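Local atomic coordinates of DNA-binding protein reb1 (Schizosaccharomyces pombe, PDB entry 5EYB), a protein that binds specific DNA sites in ribosomal and RNA polymerase II gene regulatory regions and helps terminate transcription by RNA polymerase I. Residues Thr68-Thr71 with Ile72-Leu76; Asp206-Asp209 with Arg210-Val214; Arg317-Arg320 with Asp321-Leu324. One frame throughout, in Å; residues are numbered along the deposited sequence.

Interaction 1: Thr68-Thr71 with Ile72-Leu76; sequences TRRT and ILRHL. With nucleotides of chain B; nucleotides of chain C.
The carbonyls of T68, R69, R70 and T71 take up the N-H groups of I72, L73, R74 and H75, four successive i to i+4 bonds that open helix 69-79. Several donors outside this ladder go to the DNA. T68 sits at the N-cap, yet its hydroxyl does not turn back on the helix: its backbone N meets OP2 of DT18 of chain B at 3.0 Å, and its OG1 gives a second bond to that same oxygen at 2.7 Å. R69 runs straight out, CG anti to the backbone N (chi1 179°), toward the other strand. There NE binds OP2 of DG6 of chain C at 2.8 Å, and NH2 adds a weak bond to OP1, so the guanidinium edge spans both phosphate oxygens. One turn beyond T71, H75 NE2 donates to OP1 of DA17 of chain B at 3.1 Å, with the phosphate off the ring's edge, while T71 OG1 adds a weak bond to OP2. The rings of W14 and W19 meet the imidazole. R74 reaches the bases instead: its NH1 lies 3.7 Å from the methyl C7 of DT18 of chain B, and its side chain also rests on Y88. With an alanine in place of R74, the methyl of DT18 of chain B and Y88 would probably lose their packing partner, and the N7 edge of DA17 of chain B its nearby positive charge. Backbone and hydroxyl donors of T68, the imidazole of H75 and cationic R69 thus hold phosphates of both strands; the helix dipole would probably favour the DT18 phosphate at its N-terminus.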
loop_
_atom_site.group_PDB
_atom_site.type_symbol
_atom_site.label_atom_id
_atom_site.label_comp_id
_atom_site.label_asym_id
_atom_site.label_seq_id
_atom_site.Cartn_x
_atom_site.Cartn_y
_atom_site.Cartn_z
ATOM N N THR A 68 12.761 8.367 -4.416
ATOM C CA THR A 68 12.274 9.451 -5.266
ATOM C C THR A 68 12.560 10.796 -4.607
ATOM O O THR A 68 12.867 10.864 -3.419
ATOM C CB THR A 68 10.761 9.320 -5.536
ATOM O OG1 THR A 68 10.419 7.936 -5.667
ATOM C CG2 THR A 68 10.360 10.060 -6.813
ATOM N N ARG A 69 12.475 11.868 -5.384
ATOM C CA ARG A 69 12.593 13.209 -4.839
ATOM C C ARG A 69 11.479 13.479 -3.824
ATOM O O ARG A 69 11.715 14.100 -2.789
ATOM C CB ARG A 69 12.552 14.242 -5.961
ATOM C CG ARG A 69 12.639 15.680 -5.492
ATOM C CD ARG A 69 12.398 16.641 -6.641
ATOM N NE ARG A 69 12.453 18.033 -6.206
ATOM C CZ ARG A 69 13.560 18.768 -6.198
ATOM N NH1 ARG A 69 14.707 18.243 -6.607
ATOM N NH2 ARG A 69 13.520 20.026 -5.784
ATOM N N ARG A 70 10.273 12.998 -4.125
ATOM C CA ARG A 70 9.115 13.205 -3.258
ATOM C C ARG A 70 9.344 12.615 -1.868
ATOM O O ARG A 70 9.033 13.251 -0.860
ATOM C CB ARG A 70 7.853 12.603 -3.895
ATOM C CG ARG A 70 6.608 12.551 -2.993
ATOM C CD ARG A 70 6.189 13.927 -2.465
ATOM N NE ARG A 70 4.908 13.885 -1.753
ATOM C CZ ARG A 70 4.429 14.879 -1.007
ATOM N NH1 ARG A 70 5.127 15.996 -0.865
ATOM N NH2 ARG A 70 3.258 14.758 -0.399
ATOM N N THR A 71 9.889 11.406 -1.815
ATOM C CA THR A 71 10.092 10.748 -0.531
ATOM C C THR A 71 11.332 11.277 0.190
ATOM O O THR A 71 11.384 11.264 1.418
ATOM C CB THR A 71 10.208 9.225 -0.687
ATOM O OG1 THR A 71 10.296 8.614 0.605
ATOM C CG2 THR A 71 11.438 8.884 -1.450
ATOM N N ILE A 72 12.325 11.747 -0.563
ATOM C CA ILE A 72 13.504 12.350 0.050
ATOM C C ILE A 72 13.104 13.652 0.733
ATOM O O ILE A 72 13.542 13.944 1.844
ATOM C CB ILE A 72 14.625 12.617 -0.977
ATOM C CG1 ILE A 72 15.274 11.302 -1.408
ATOM C CG2 ILE A 72 15.688 13.526 -0.387
ATOM C CD1 ILE A 72 16.346 11.470 -2.456
ATOM N N LEU A 73 12.253 14.422 0.066
ATOM C CA LEU A 73 11.758 15.673 0.623
ATOM C C LEU A 73 10.909 15.427 1.864
ATOM O O LEU A 73 10.973 16.187 2.827
ATOM C CB LEU A 73 10.947 16.446 -0.416
ATOM C CG LEU A 73 11.740 17.098 -1.545
ATOM C CD1 LEU A 73 10.814 17.922 -2.423
ATOM C CD2 LEU A 73 12.863 17.958 -0.987
ATOM N N ARG A 74 10.112 14.363 1.831
ATOM C CA ARG A 74 9.270 14.008 2.967
ATOM C C ARG A 74 10.117 13.725 4.202
ATOM O O ARG A 74 9.803 14.186 5.297
ATOM C CB ARG A 74 8.398 12.796 2.642
ATOM C CG ARG A 74 7.179 13.104 1.791
ATOM C CD ARG A 74 6.399 11.831 1.501
ATOM N NE ARG A 74 5.254 12.062 0.625
ATOM C CZ ARG A 74 4.403 11.113 0.251
ATOM N NH1 ARG A 74 4.569 9.870 0.679
ATOM N NH2 ARG A 74 3.386 11.404 -0.546
ATOM N N HIS A 75 11.183 12.972 4.029
ATOM C CA HIS A 75 12.148 12.758 5.083
ATOM C C HIS A 75 12.895 14.000 5.473
ATOM O O HIS A 75 13.211 14.178 6.611
ATOM C CB HIS A 75 13.115 11.649 4.721
ATOM C CG HIS A 75 12.488 10.304 4.702
ATOM N ND1 HIS A 75 13.002 9.235 5.385
ATOM C CD2 HIS A 75 11.372 9.859 4.095
ATOM C CE1 HIS A 75 12.232 8.185 5.200
ATOM N NE2 HIS A 75 11.239 8.537 4.416
ATOM N N LEU A 76 13.253 14.824 4.512
ATOM C CA LEU A 76 13.957 16.048 4.820
ATOM C C LEU A 76 13.123 17.017 5.628
ATOM O O LEU A 76 13.589 17.603 6.573
ATOM C CB LEU A 76 14.414 16.712 3.535
ATOM C CG LEU A 76 15.078 18.060 3.683
ATOM C CD1 LEU A 76 16.270 17.917 4.580
ATOM C CD2 LEU A 76 15.511 18.564 2.335
ATOM P P DT B 18 10.589 5.324 -3.632
ATOM O OP1 DT B 18 11.875 4.757 -4.091
ATOM O OP2 DT B 18 10.516 6.739 -3.249
ATOM O "O5'" DT B 18 9.476 5.109 -4.750
ATOM C "C5'" DT B 18 8.852 3.848 -4.876
ATOM C "C4'" DT B 18 7.829 3.871 -5.991
ATOM O "O4'" DT B 18 6.512 4.151 -5.448
ATOM C "C3'" DT B 18 8.079 4.925 -7.069
ATOM O "O3'" DT B 18 7.915 4.337 -8.337
ATOM C "C2'" DT B 18 6.999 5.969 -6.793
ATOM C "C1'" DT B 18 5.877 5.101 -6.263
ATOM N N1 DT B 18 4.888 5.844 -5.439
ATOM C C2 DT B 18 3.545 5.605 -5.624
ATOM O O2 DT B 18 3.110 4.804 -6.437
ATOM N N3 DT B 18 2.719 6.342 -4.817
ATOM C C4 DT B 18 3.094 7.273 -3.865
ATOM O O4 DT B 18 2.276 7.887 -3.186
ATOM C C5 DT B 18 4.516 7.475 -3.725
ATOM C C7 DT B 18 5.042 8.460 -2.724
ATOM C C6 DT B 18 5.334 6.759 -4.509
ATOM P P DG C 6 9.497 20.124 -5.767
ATOM O OP1 DG C 6 10.366 20.857 -4.823
ATOM O OP2 DG C 6 9.742 18.686 -6.009
ATOM O "O5'" DG C 6 7.977 20.305 -5.316
ATOM C "C5'" DG C 6 7.362 21.583 -5.424
ATOM C "C4'" DG C 6 5.878 21.456 -5.726
ATOM O "O4'" DG C 6 5.690 20.964 -7.079
ATOM C "C3'" DG C 6 5.101 20.503 -4.812
ATOM O "O3'" DG C 6 3.893 21.119 -4.393
ATOM C "C2'" DG C 6 4.828 19.292 -5.705
ATOM C "C1'" DG C 6 4.717 19.948 -7.069
ATOM N N9 DG C 6 4.982 19.041 -8.181
ATOM C C8 DG C 6 6.191 18.490 -8.533
ATOM N N7 DG C 6 6.123 17.715 -9.580
ATOM C C5 DG C 6 4.782 17.755 -9.945
ATOM C C6 DG C 6 4.106 17.112 -11.008
ATOM O O6 DG C 6 4.574 16.354 -11.867
ATOM N N1 DG C 6 2.749 17.424 -11.020
ATOM C C2 DG C 6 2.125 18.252 -10.117
ATOM N N2 DG C 6 0.808 18.432 -10.289
ATOM N N3 DG C 6 2.746 18.861 -9.117
ATOM C C4 DG C 6 4.069 18.568 -9.093
ATOM P P DA B 17 8.830 6.021 2.868
ATOM O OP1 DA B 17 10.259 5.887 3.220
ATOM O OP2 DA B 17 8.167 7.343 2.934
ATOM O "O5'" DA B 17 8.632 5.443 1.399
ATOM C "C5'" DA B 17 9.145 4.169 1.081
ATOM C "C4'" DA B 17 8.928 3.861 -0.382
ATOM O "O4'" DA B 17 7.524 3.603 -0.618
ATOM C "C3'" DA B 17 9.335 4.976 -1.345
ATOM O "O3'" DA B 17 10.066 4.412 -2.421
ATOM C "C2'" DA B 17 7.998 5.569 -1.801
ATOM C "C1'" DA B 17 7.068 4.371 -1.709
ATOM N N9 DA B 17 5.673 4.722 -1.455
ATOM C C8 DA B 17 5.197 5.612 -0.529
ATOM N N7 DA B 17 3.887 5.711 -0.513
ATOM C C5 DA B 17 3.474 4.816 -1.487
ATOM C C6 DA B 17 2.198 4.447 -1.965
ATOM N N6 DA B 17 1.057 4.960 -1.497
ATOM N N1 DA B 17 2.141 3.522 -2.943
ATOM C C2 DA B 17 3.286 3.007 -3.411
ATOM N N3 DA B 17 4.539 3.274 -3.044
ATOM C C4 DA B 17 4.564 4.194 -2.071
#

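Interaction 2: Asp206-Asp209 with Arg210-Val214; sequences DCRD and RWRDV. With nucleotides of chain B; nucleotides of chain C.
Helix 204-215 closes the predicted helix-turn-helix of the first Myb-type repeat, and on it R208 and R212, one turn apart, lay their guanidinium groups flat on each other. The centres are 3.4 Å apart and the planes 23° from parallel. Each group then reads one guanine of chain B. R208 sends NH1 to N7 of DG12 at 2.9 Å and NH2 to O6 of that base; R212 does likewise on DG13, where NH2 to O6 is the shorter bond at 2.8 Å. The stacked pair therefore follows two stacked bases. R208 arrives by bending its chain at chi2 (-78°) and chi3, which curls it beside D209. That aspartate fixes the rotation of R208: OD1 accepts from NE at 3.0 Å and NH2 at 2.8 Å, both nearly in the guanidinium plane. Toward R212 NH2 the same oxygen offers charge alone, since it lies well off that plane. The second oxygen, OD2, accepts N4 of DC15 of chain C at 2.9 Å, bringing in the other strand. R212 NH2 makes a weak bond to OD2 of D213, whose OD1 pairs with R265. Behind the DNA-facing side, W211 meets W193, and R210 forms a salt bridge with D179. Contacts to guanine N7 and O6 place the helix in the major groove, as expected of the third, recognition helix of a Myb-type repeat.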
loop_
_atom_site.group_PDB
_atom_site.type_symbol
_atom_site.label_atom_id
_atom_site.label_comp_id
_atom_site.label_asym_id
_atom_site.label_seq_id
_atom_site.Cartn_x
_atom_site.Cartn_y
_atom_site.Cartn_z
ATOM N N ASP A 206 8.062 -13.956 -1.081
ATOM C CA ASP A 206 7.958 -13.267 -2.369
ATOM C C ASP A 206 7.195 -14.102 -3.389
ATOM O O ASP A 206 6.470 -13.564 -4.226
ATOM C CB ASP A 206 9.343 -12.931 -2.926
ATOM C CG ASP A 206 10.065 -11.883 -2.112
ATOM O OD1 ASP A 206 9.389 -11.031 -1.497
ATOM O OD2 ASP A 206 11.313 -11.910 -2.090
ATOM N N CYS A 207 7.376 -15.416 -3.322
ATOM C CA CYS A 207 6.675 -16.325 -4.216
ATOM C C CYS A 207 5.184 -16.301 -3.926
ATOM O O CYS A 207 4.367 -16.259 -4.846
ATOM C CB CYS A 207 7.219 -17.749 -4.089
ATOM S SG CYS A 207 8.904 -17.958 -4.707
ATOM N N ARG A 208 4.836 -16.324 -2.643
ATOM C CA ARG A 208 3.442 -16.235 -2.224
ATOM C C ARG A 208 2.837 -14.933 -2.724
ATOM O O ARG A 208 1.760 -14.934 -3.324
ATOM C CB ARG A 208 3.321 -16.327 -0.697
ATOM C CG ARG A 208 1.926 -16.687 -0.164
ATOM C CD ARG A 208 0.944 -15.510 -0.171
ATOM N NE ARG A 208 1.502 -14.309 0.450
ATOM C CZ ARG A 208 1.233 -13.909 1.691
ATOM N NH1 ARG A 208 0.405 -14.611 2.454
ATOM N NH2 ARG A 208 1.788 -12.804 2.168
ATOM N N ASP A 209 3.531 -13.826 -2.472
ATOM C CA ASP A 209 3.013 -12.512 -2.834
ATOM C C ASP A 209 2.807 -12.392 -4.344
ATOM O O ASP A 209 1.768 -11.902 -4.793
ATOM C CB ASP A 209 3.945 -11.405 -2.330
ATOM C CG ASP A 209 4.043 -11.365 -0.809
ATOM O OD1 ASP A 209 3.112 -11.846 -0.127
ATOM O OD2 ASP A 209 5.056 -10.842 -0.295
ATOM N N ARG A 210 3.784 -12.854 -5.122
ATOM C CA ARG A 210 3.663 -12.842 -6.578
ATOM C C ARG A 210 2.457 -13.642 -7.036
ATOM O O ARG A 210 1.745 -13.235 -7.949
ATOM C CB ARG A 210 4.917 -13.395 -7.242
ATOM C CG ARG A 210 5.640 -12.379 -8.090
ATOM C CD ARG A 210 4.790 -11.869 -9.242
ATOM N NE ARG A 210 5.228 -10.539 -9.657
ATOM C CZ ARG A 210 4.896 -9.957 -10.804
ATOM N NH1 ARG A 210 4.129 -10.590 -11.676
ATOM N NH2 ARG A 210 5.343 -8.741 -11.083
ATOM N N TRP A 211 2.232 -14.782 -6.394
ATOM C CA TRP A 211 1.093 -15.626 -6.728
ATOM C C TRP A 211 -0.229 -15.000 -6.278
ATOM O O TRP A 211 -1.120 -14.774 -7.096
ATOM C CB TRP A 211 1.250 -17.021 -6.110
ATOM C CG TRP A 211 0.037 -17.885 -6.289
ATOM C CD1 TRP A 211 -0.962 -18.095 -5.382
ATOM C CD2 TRP A 211 -0.313 -18.644 -7.453
ATOM N NE1 TRP A 211 -1.908 -18.941 -5.907
ATOM C CE2 TRP A 211 -1.534 -19.293 -7.176
ATOM C CE3 TRP A 211 0.289 -18.840 -8.699
ATOM C CZ2 TRP A 211 -2.162 -20.123 -8.100
ATOM C CZ3 TRP A 211 -0.337 -19.665 -9.615
ATOM C CH2 TRP A 211 -1.549 -20.297 -9.311
ATOM N N ARG A 212 -0.345 -14.715 -4.983
ATOM C CA ARG A 212 -1.594 -14.210 -4.417
ATOM C C ARG A 212 -2.058 -12.896 -5.044
ATOM O O ARG A 212 -3.248 -12.707 -5.293
ATOM C CB ARG A 212 -1.461 -14.020 -2.905
ATOM C CG ARG A 212 -2.717 -13.445 -2.254
ATOM C CD ARG A 212 -2.490 -13.089 -0.801
ATOM N NE ARG A 212 -1.437 -12.091 -0.645
ATOM C CZ ARG A 212 -0.987 -11.661 0.530
ATOM N NH1 ARG A 212 -1.499 -12.141 1.655
ATOM N NH2 ARG A 212 -0.020 -10.752 0.581
ATOM N N ASP A 213 -1.120 -11.993 -5.306
ATOM C CA ASP A 213 -1.482 -10.645 -5.724
ATOM C C ASP A 213 -1.350 -10.387 -7.226
ATOM O O ASP A 213 -1.765 -9.335 -7.706
ATOM C CB ASP A 213 -0.642 -9.619 -4.957
ATOM C CG ASP A 213 -1.004 -9.557 -3.483
ATOM O OD1 ASP A 213 -2.209 -9.633 -3.164
ATOM O OD2 ASP A 213 -0.086 -9.434 -2.642
ATOM N N VAL A 214 -0.777 -11.326 -7.971
ATOM C CA VAL A 214 -0.604 -11.118 -9.408
ATOM C C VAL A 214 -0.935 -12.344 -10.261
ATOM O O VAL A 214 -1.867 -12.315 -11.064
ATOM C CB VAL A 214 0.838 -10.687 -9.753
ATOM C CG1 VAL A 214 0.991 -10.554 -11.259
ATOM C CG2 VAL A 214 1.200 -9.378 -9.065
ATOM P P DG B 12 -6.304 -17.193 4.678
ATOM O OP1 DG B 12 -7.665 -17.646 5.038
ATOM O OP2 DG B 12 -5.969 -16.886 3.271
ATOM O "O5'" DG B 12 -5.920 -15.895 5.528
ATOM C "C5'" DG B 12 -5.827 -15.980 6.941
ATOM C "C4'" DG B 12 -5.361 -14.663 7.529
ATOM O "O4'" DG B 12 -3.929 -14.539 7.375
ATOM C "C3'" DG B 12 -5.974 -13.409 6.891
ATOM O "O3'" DG B 12 -6.575 -12.603 7.902
ATOM C "C2'" DG B 12 -4.779 -12.703 6.236
ATOM C "C1'" DG B 12 -3.622 -13.201 7.083
ATOM N N9 DG B 12 -2.335 -13.166 6.401
ATOM C C8 DG B 12 -1.975 -13.870 5.277
ATOM N N7 DG B 12 -0.750 -13.646 4.895
ATOM C C5 DG B 12 -0.264 -12.740 5.829
ATOM C C6 DG B 12 1.007 -12.132 5.930
ATOM O O6 DG B 12 1.987 -12.280 5.190
ATOM N N1 DG B 12 1.084 -11.278 7.023
ATOM C C2 DG B 12 0.062 -11.038 7.908
ATOM N N2 DG B 12 0.329 -10.181 8.899
ATOM N N3 DG B 12 -1.136 -11.600 7.826
ATOM C C4 DG B 12 -1.226 -12.437 6.764
ATOM P P DG B 13 -7.345 -11.250 7.521
ATOM O OP1 DG B 13 -8.322 -11.007 8.602
ATOM O OP2 DG B 13 -7.803 -11.351 6.118
ATOM O "O5'" DG B 13 -6.201 -10.132 7.573
ATOM C "C5'" DG B 13 -5.376 -10.025 8.722
ATOM C "C4'" DG B 13 -4.331 -8.942 8.541
ATOM O "O4'" DG B 13 -3.243 -9.445 7.746
ATOM C "C3'" DG B 13 -4.819 -7.680 7.828
ATOM O "O3'" DG B 13 -4.911 -6.620 8.759
ATOM C "C2'" DG B 13 -3.750 -7.398 6.755
ATOM C "C1'" DG B 13 -2.623 -8.359 7.123
ATOM N N9 DG B 13 -1.879 -8.853 5.970
ATOM C C8 DG B 13 -2.305 -9.779 5.046
ATOM N N7 DG B 13 -1.426 -10.030 4.119
ATOM C C5 DG B 13 -0.344 -9.221 4.448
ATOM C C6 DG B 13 0.906 -9.066 3.804
ATOM O O6 DG B 13 1.320 -9.629 2.784
ATOM N N1 DG B 13 1.714 -8.147 4.462
ATOM C C2 DG B 13 1.363 -7.463 5.599
ATOM N N2 DG B 13 2.279 -6.620 6.084
ATOM N N3 DG B 13 0.195 -7.597 6.215
ATOM C C4 DG B 13 -0.606 -8.491 5.585
ATOM P P DC C 15 11.766 -5.600 2.364
ATOM O OP1 DC C 15 13.118 -5.138 2.749
ATOM O OP2 DC C 15 11.587 -6.881 1.639
ATOM O "O5'" DC C 15 10.845 -5.685 3.665
ATOM C "C5'" DC C 15 10.508 -4.506 4.367
ATOM C "C4'" DC C 15 9.283 -4.726 5.221
ATOM O "O4'" DC C 15 8.167 -5.024 4.377
ATOM C "C3'" DC C 15 9.376 -5.903 6.178
ATOM O "O3'" DC C 15 9.843 -5.444 7.442
ATOM C "C2'" DC C 15 7.933 -6.425 6.261
ATOM C "C1'" DC C 15 7.195 -5.682 5.143
ATOM N N1 DC C 15 6.423 -6.577 4.245
ATOM C C2 DC C 15 5.054 -6.756 4.459
ATOM O O2 DC C 15 4.509 -6.163 5.396
ATOM N N3 DC C 15 4.362 -7.577 3.629
ATOM C C4 DC C 15 4.988 -8.196 2.630
ATOM N N4 DC C 15 4.265 -8.994 1.838
ATOM C C5 DC C 15 6.382 -8.025 2.399
ATOM C C6 DC C 15 7.054 -7.217 3.224
#

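Interaction 3: Arg317-Arg320 with Asp321-Leu324; sequences RWTR and DQML
T319, the N-cap of helix 320-333, gives its backbone N-H to Q322 OE1 at 3.0 Å in a nearly straight bond (168°). This is one half of a capping box, since the T319 hydroxyl makes no return bond. Instead the T319 methyl CG2 packs across the glutamine chain, 3.6 Å from its CG. The amide's other end is also used, Q322 NE2 donating to the carbonyl of K277, so both ends of the buried group are held and its flip is settled. Inside the first turn, M323 N bonds to T319 O and L324 N to R320 O.

Apolar contact spans the same helix end. W318, just before the cap, brings its CB to 3.6 Å from M323 CG, the two side chains crossing at about a right angle. The methionine bends at chi3 (71°), which carries CE back to 3.8 Å from W318 CE3. F282 stacks on the indole and S280 O receives its NE1, while within the segment CD of R317 lies over one face. Farther along, L324 CD2 comes to 3.4 Å from R320 NH1, with CD1 over the rim of one face of the guanidinium.

Charge plays the lesser part. R320 NH1 and D321 OD1 form a long salt bridge at 4.0 Å, their planes almost perpendicular, and the aspartate's stronger partner is K271.

A residue before the cap packing on the fourth residue of the helix is a hydrophobic staple, and here it accompanies the half capping box, a combination familiar at the N-terminus of alpha-helices.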
loop_
_atom_site.group_PDB
_atom_site.type_symbol
_atom_site.label_atom_id
_atom_site.label_comp_id
_atom_site.label_asym_id
_atom_site.label_seq_id
_atom_site.Cartn_x
_atom_site.Cartn_y
_atom_site.Cartn_z
ATOM N N ARG A 317 -18.897 17.834 -2.224
ATOM C CA ARG A 317 -19.882 17.266 -1.310
ATOM C C ARG A 317 -19.825 15.743 -1.329
ATOM O O ARG A 317 -19.941 15.091 -0.290
ATOM C CB ARG A 317 -21.293 17.742 -1.656
ATOM C CG ARG A 317 -22.299 17.443 -0.557
ATOM C CD ARG A 317 -23.711 17.864 -0.921
ATOM N NE ARG A 317 -24.625 17.664 0.201
ATOM C CZ ARG A 317 -25.943 17.818 0.137
ATOM N NH1 ARG A 317 -26.522 18.173 -1.002
ATOM N NH2 ARG A 317 -26.685 17.612 1.217
ATOM N N TRP A 318 -19.645 15.181 -2.520
ATOM C CA TRP A 318 -19.478 13.742 -2.669
ATOM C C TRP A 318 -18.397 13.435 -3.694
ATOM O O TRP A 318 -18.279 14.121 -4.709
ATOM C CB TRP A 318 -20.787 13.073 -3.090
ATOM C CG TRP A 318 -21.937 13.313 -2.167
ATOM C CD1 TRP A 318 -22.055 12.893 -0.874
ATOM C CD2 TRP A 318 -23.150 14.008 -2.476
ATOM N NE1 TRP A 318 -23.262 13.296 -0.354
ATOM C CE2 TRP A 318 -23.953 13.982 -1.319
ATOM C CE3 TRP A 318 -23.632 14.656 -3.619
ATOM C CZ2 TRP A 318 -25.213 14.578 -1.271
ATOM C CZ3 TRP A 318 -24.882 15.246 -3.567
ATOM C CH2 TRP A 318 -25.658 15.204 -2.403
ATOM N N THR A 319 -17.607 12.401 -3.424
ATOM C CA THR A 319 -16.649 11.909 -4.401
ATOM C C THR A 319 -17.380 10.991 -5.367
ATOM O O THR A 319 -18.527 10.623 -5.123
ATOM C CB THR A 319 -15.487 11.149 -3.744
ATOM O OG1 THR A 319 -14.430 10.971 -4.696
ATOM C CG2 THR A 319 -15.952 9.788 -3.245
ATOM N N ARG A 320 -16.716 10.628 -6.460
ATOM C CA ARG A 320 -17.304 9.744 -7.460
ATOM C C ARG A 320 -17.817 8.448 -6.835
ATOM O O ARG A 320 -18.987 8.099 -6.984
ATOM C CB ARG A 320 -16.284 9.427 -8.555
ATOM C CG ARG A 320 -16.832 8.586 -9.697
ATOM C CD ARG A 320 -15.730 8.182 -10.663
ATOM N NE ARG A 320 -16.246 7.447 -11.814
ATOM C CZ ARG A 320 -16.397 6.126 -11.855
ATOM N NH1 ARG A 320 -16.072 5.385 -10.804
ATOM N NH2 ARG A 320 -16.874 5.544 -12.948
ATOM N N ASP A 321 -16.944 7.751 -6.116
ATOM C CA ASP A 321 -17.295 6.461 -5.532
ATOM C C ASP A 321 -18.450 6.560 -4.535
ATOM O O ASP A 321 -19.221 5.616 -4.378
ATOM C CB ASP A 321 -16.067 5.839 -4.863
ATOM C CG ASP A 321 -15.002 5.433 -5.867
ATOM O OD1 ASP A 321 -15.367 4.906 -6.937
ATOM O OD2 ASP A 321 -13.802 5.645 -5.592
ATOM N N GLN A 322 -18.578 7.705 -3.871
ATOM C CA GLN A 322 -19.670 7.914 -2.923
ATOM C C GLN A 322 -21.019 8.045 -3.623
ATOM O O GLN A 322 -22.033 7.545 -3.137
ATOM C CB GLN A 322 -19.408 9.151 -2.068
ATOM C CG GLN A 322 -18.501 8.894 -0.882
ATOM C CD GLN A 322 -18.158 10.161 -0.131
ATOM O OE1 GLN A 322 -18.156 11.251 -0.702
ATOM N NE2 GLN A 322 -17.869 10.026 1.158
ATOM N N MET A 323 -21.032 8.723 -4.765
ATOM C CA MET A 323 -22.257 8.865 -5.538
ATOM C C MET A 323 -22.638 7.529 -6.156
ATOM O O MET A 323 -23.816 7.173 -6.204
ATOM C CB MET A 323 -22.096 9.930 -6.624
ATOM C CG MET A 323 -21.392 11.184 -6.146
ATOM S SD MET A 323 -21.600 12.582 -7.256
ATOM C CE MET A 323 -23.319 12.949 -6.956
ATOM N N LEU A 324 -21.633 6.791 -6.626
ATOM C CA LEU A 324 -21.852 5.454 -7.169
ATOM C C LEU A 324 -22.427 4.540 -6.100
ATOM O O LEU A 324 -23.344 3.766 -6.361
ATOM C CB LEU A 324 -20.555 4.858 -7.717
ATOM C CG LEU A 324 -20.241 5.079 -9.197
ATOM C CD1 LEU A 324 -20.050 6.548 -9.490
ATOM C CD2 LEU A 324 -19.004 4.302 -9.594
#

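How the interactions relate
The three contacts follow one another along the chain without touching. Interaction 1 and interaction 2 lie on opposite sides of the chain's centre, their centres about 29 Å apart, and lie in different family regions, a Myb-associated one and a Myb-type repeat. Both act on the same duplex: the first mostly on its phosphates, the second on its base edges, with each reaching both strands. Interaction 3 stands about 31 Å from the first and 32 Å from the second, centre to centre. Its nearest atom is about 4 Å from the DNA, but its own bonds start a helix. The set contrasts one helix start turned over to phosphates with another capped from within the protein.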